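Local coordinates for protein kunitz-type serine protease inhibitor homolog calcicludine (Dendroaspis angusticeps, PDB 5YV7) that blocks L-type calcium channels as a mamba-venom toxin built on the Kunitz-type protease inhibitor fold, at residues Ser22-Trp27 against Leu33-Ser38. Sequence-based numbering, arbitrary orientation.
Sequences SFYFKW and LPFLFS
The twisted two-stranded antiparallel hairpin of the Kunitz (BPTI) fold is pinned here by two hydrogen-bonded pairs, Ser22 with Phe35 and Tyr24 with Leu33, with the non-hydrogen-bonded pair Phe23 and Pro34 between them. The short strand axes run at 126° to each other, far from straight antiparallel. In the Tyr24 pair both bonds are nearly straight, Leu33 N to Tyr24 O at 2.7 Å and Tyr24 N to Leu33 O at 2.8 Å. The Ser22 pair is less regular: Ser22 N reaches Phe35 O at 2.8 Å but bends to 139° at the hydrogen, while Phe35 N to Ser22 O is straighter, 2.9 Å. Between the two pairs, Pro34 CA and Phe23 CA each make a CA-H...O contact, to Ser22 O and Leu33 O respectively, as is usual at a non-hydrogen-bonded antiparallel pair.

On the face shared by Ser22, Tyr24, Leu33 and Phe35, the Phe35 ring folds back over strand 22-26 because its CG sits between the backbone N and carbonyl carbon (chi1 80°). Ser22 CB lies over one face of that ring as a CH-pi contact, and Tyr24 CB abuts Phe35 CE1 at 3.6 Å. Leu33 CB touches Tyr24 CE1, and Leu33 CD1 rests on CB and CD of Lys26. On the other face Phe23, which also packs on Ile50 of helix 50-58, brings CE2 to 3.9 Å from Pro34 CB.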
ATOM      1  N   SER A  22      -4.519  -0.804   6.757  1.00 37.89           N
ATOM      2  CA  SER A  22      -4.292  -0.484   5.364  1.00 38.86           C
ATOM      3  C   SER A  22      -3.552  -1.645   4.710  1.00 39.60           C
ATOM      4  O   SER A  22      -3.153  -2.613   5.364  1.00 41.45           O
ATOM      5  CB  SER A  22      -3.514   0.834   5.230  1.00 35.01           C
ATOM      6  OG  SER A  22      -4.259   1.934   5.731  1.00 40.17           O
ATOM      7  N   PHE A  23      -3.367  -1.541   3.409  1.00 38.35           N
ATOM      8  CA  PHE A  23      -2.576  -2.502   2.666  1.00 38.15           C
ATOM      9  C   PHE A  23      -1.588  -1.747   1.793  1.00 39.17           C
ATOM     10  O   PHE A  23      -1.849  -0.615   1.367  1.00 37.52           O
ATOM     11  CB  PHE A  23      -3.466  -3.416   1.830  1.00 36.56           C
ATOM     12  CG  PHE A  23      -4.303  -4.340   2.658  1.00 40.19           C
ATOM     13  CD1 PHE A  23      -5.544  -3.931   3.141  1.00 42.40           C
ATOM     14  CD2 PHE A  23      -3.835  -5.597   2.994  1.00 39.36           C
ATOM     15  CE1 PHE A  23      -6.312  -4.766   3.935  1.00 40.73           C
ATOM     16  CE2 PHE A  23      -4.601  -6.445   3.787  1.00 43.86           C
ATOM     17  CZ  PHE A  23      -5.844  -6.028   4.257  1.00 40.49           C
ATOM     18  N   TYR A  24      -0.425  -2.360   1.585  1.00 36.59           N
ATOM     19  CA  TYR A  24       0.547  -1.848   0.635  1.00 37.81           C
ATOM     20  C   TYR A  24       1.074  -3.012  -0.183  1.00 38.84           C
ATOM     21  O   TYR A  24       0.929  -4.181   0.186  1.00 41.09           O
ATOM     22  CB  TYR A  24       1.711  -1.110   1.312  1.00 37.52           C
ATOM     23  CG  TYR A  24       2.835  -2.001   1.816  1.00 37.56           C
ATOM     24  CD1 TYR A  24       2.683  -2.768   2.968  1.00 37.94           C
ATOM     25  CD2 TYR A  24       4.053  -2.055   1.155  1.00 38.09           C
ATOM     26  CE1 TYR A  24       3.714  -3.563   3.440  1.00 36.34           C
ATOM     27  CE2 TYR A  24       5.087  -2.848   1.620  1.00 38.21           C
ATOM     28  CZ  TYR A  24       4.913  -3.601   2.765  1.00 41.41           C
ATOM     29  OH  TYR A  24       5.941  -4.396   3.231  1.00 40.60           O
ATOM     30  N   PHE A  25       1.679  -2.674  -1.308  1.00 37.09           N
ATOM     31  CA  PHE A  25       2.252  -3.654  -2.213  1.00 40.31           C
ATOM     32  C   PHE A  25       3.744  -3.728  -1.930  1.00 40.00           C
ATOM     33  O   PHE A  25       4.466  -2.747  -2.129  1.00 39.59           O
ATOM     34  CB  PHE A  25       1.984  -3.266  -3.664  1.00 40.01           C
ATOM     35  CG  PHE A  25       2.270  -4.353  -4.635  1.00 37.88           C
ATOM     36  CD1 PHE A  25       1.560  -5.551  -4.578  1.00 38.06           C
ATOM     37  CD2 PHE A  25       3.244  -4.189  -5.610  1.00 40.28           C
ATOM     38  CE1 PHE A  25       1.813  -6.578  -5.481  1.00 38.80           C
ATOM     39  CE2 PHE A  25       3.517  -5.216  -6.529  1.00 41.06           C
ATOM     40  CZ  PHE A  25       2.796  -6.416  -6.463  1.00 39.51           C
ATOM     41  N   LYS A  26       4.197  -4.868  -1.424  1.00 40.52           N
ATOM     42  CA  LYS A  26       5.628  -5.147  -1.338  1.00 40.97           C
ATOM     43  C   LYS A  26       6.026  -5.710  -2.692  1.00 43.04           C
ATOM     44  O   LYS A  26       5.875  -6.906  -2.952  1.00 45.49           O
ATOM     45  CB  LYS A  26       5.925  -6.121  -0.207  1.00 43.51           C
ATOM     46  CG  LYS A  26       7.407  -6.337   0.045  1.00 46.16           C
ATOM     47  CD  LYS A  26       7.624  -7.046   1.363  1.00 47.08           C
ATOM     48  CE  LYS A  26       9.097  -7.257   1.670  1.00 45.80           C
ATOM     49  NZ  LYS A  26       9.251  -8.291   2.747  1.00 53.18           N
ATOM     50  N   TRP A  27       6.518  -4.834  -3.580  1.00 40.54           N
ATOM     51  CA  TRP A  27       6.666  -5.215  -4.984  1.00 44.36           C
ATOM     52  C   TRP A  27       7.760  -6.251  -5.208  1.00 48.29           C
ATOM     53  O   TRP A  27       7.714  -6.972  -6.211  1.00 48.24           O
ATOM     54  CB  TRP A  27       6.934  -3.982  -5.855  1.00 48.19           C
ATOM     55  CG  TRP A  27       8.365  -3.517  -5.847  1.00 51.94           C
ATOM     56  CD1 TRP A  27       8.951  -2.669  -4.939  1.00 54.77           C
ATOM     57  CD2 TRP A  27       9.388  -3.870  -6.777  1.00 52.73           C
ATOM     58  NE1 TRP A  27      10.270  -2.476  -5.252  1.00 53.62           N
ATOM     59  CE2 TRP A  27      10.568  -3.201  -6.375  1.00 56.97           C
ATOM     60  CE3 TRP A  27       9.424  -4.681  -7.917  1.00 55.11           C
ATOM     61  CZ2 TRP A  27      11.770  -3.321  -7.074  1.00 54.34           C
ATOM     62  CZ3 TRP A  27      10.617  -4.799  -8.607  1.00 57.81           C
ATOM     63  CH2 TRP A  27      11.776  -4.123  -8.182  1.00 56.22           C
ATOM     64  N   LEU A  33       0.258  -6.575   1.285  1.00 38.17           N
ATOM     65  CA  LEU A  33       0.491  -6.877   2.689  1.00 37.72           C
ATOM     66  C   LEU A  33      -0.177  -5.839   3.595  1.00 37.83           C
ATOM     67  O   LEU A  33      -0.249  -4.656   3.248  1.00 38.18           O
ATOM     68  CB  LEU A  33       1.997  -6.930   2.986  1.00 38.30           C
ATOM     69  CG  LEU A  33       2.820  -8.001   2.261  1.00 41.62           C
ATOM     70  CD1 LEU A  33       4.267  -7.941   2.712  1.00 39.01           C
ATOM     71  CD2 LEU A  33       2.243  -9.408   2.517  1.00 35.59           C
ATOM     72  N   PRO A  34      -0.688  -6.254   4.750  1.00 40.02           N
ATOM     73  CA  PRO A  34      -1.306  -5.292   5.672  1.00 39.52           C
ATOM     74  C   PRO A  34      -0.268  -4.406   6.343  1.00 38.31           C
ATOM     75  O   PRO A  34       0.877  -4.806   6.552  1.00 41.68           O
ATOM     76  CB  PRO A  34      -2.003  -6.194   6.703  1.00 37.90           C
ATOM     77  CG  PRO A  34      -1.157  -7.425   6.724  1.00 38.60           C
ATOM     78  CD  PRO A  34      -0.733  -7.630   5.279  1.00 36.83           C
ATOM     79  N   PHE A  35      -0.684  -3.191   6.694  1.00 34.39           N
ATOM     80  CA  PHE A  35       0.119  -2.356   7.581  1.00 36.82           C
ATOM     81  C   PHE A  35      -0.786  -1.334   8.256  1.00 37.63           C
ATOM     82  O   PHE A  35      -1.938  -1.135   7.858  1.00 40.46           O
ATOM     83  CB  PHE A  35       1.286  -1.679   6.837  1.00 36.31           C
ATOM     84  CG  PHE A  35       0.914  -0.436   6.051  1.00 35.18           C
ATOM     85  CD1 PHE A  35       0.349  -0.539   4.781  1.00 34.68           C
ATOM     86  CD2 PHE A  35       1.192   0.836   6.562  1.00 32.22           C
ATOM     87  CE1 PHE A  35       0.046   0.610   4.032  1.00 37.08           C
ATOM     88  CE2 PHE A  35       0.895   1.987   5.833  1.00 34.96           C
ATOM     89  CZ  PHE A  35       0.323   1.883   4.562  1.00 37.27           C
ATOM     90  N   LEU A  36      -0.259  -0.715   9.306  1.00 32.46           N
ATOM     91  CA  LEU A  36      -0.980   0.311  10.046  1.00 38.89           C
ATOM     92  C   LEU A  36      -0.504   1.681   9.574  1.00 37.33           C
ATOM     93  O   LEU A  36       0.672   2.020   9.731  1.00 35.83           O
ATOM     94  CB  LEU A  36      -0.787   0.152  11.559  1.00 35.71           C
ATOM     95  CG  LEU A  36      -1.356  -1.137  12.162  1.00 40.84           C
ATOM     96  CD1 LEU A  36      -1.206  -1.155  13.687  1.00 33.21           C
ATOM     97  CD2 LEU A  36      -2.823  -1.361  11.744  1.00 36.73           C
ATOM     98  N   PHE A  37      -1.418   2.449   8.981  1.00 38.33           N
ATOM     99  CA  PHE A  37      -1.148   3.810   8.537  1.00 37.27           C
ATOM    100  C   PHE A  37      -1.479   4.790   9.663  1.00 38.94           C
ATOM    101  O   PHE A  37      -2.492   4.640  10.356  1.00 39.91           O
ATOM    102  CB  PHE A  37      -1.967   4.109   7.278  1.00 36.28           C
ATOM    103  CG  PHE A  37      -1.837   5.515   6.770  1.00 38.51           C
ATOM    104  CD1 PHE A  37      -0.590   6.094   6.588  1.00 39.69           C
ATOM    105  CD2 PHE A  37      -2.969   6.260   6.457  1.00 40.58           C
ATOM    106  CE1 PHE A  37      -0.469   7.403   6.107  1.00 39.32           C
ATOM    107  CE2 PHE A  37      -2.853   7.572   5.964  1.00 40.62           C
ATOM    108  CZ  PHE A  37      -1.604   8.138   5.793  1.00 37.93           C
ATOM    109  N   SER A  38      -0.605   5.781   9.860  1.00 36.83           N
ATOM    110  CA  SER A  38      -0.776   6.709  10.973  1.00 40.48           C
ATOM    111  C   SER A  38      -1.916   7.691  10.739  1.00 41.35           C
ATOM    112  O   SER A  38      -2.437   8.249  11.708  1.00 38.12           O
ATOM    113  CB  SER A  38       0.519   7.483  11.244  1.00 37.15           C
ATOM    114  OG  SER A  38       0.724   8.479  10.266  1.00 35.85           O
TER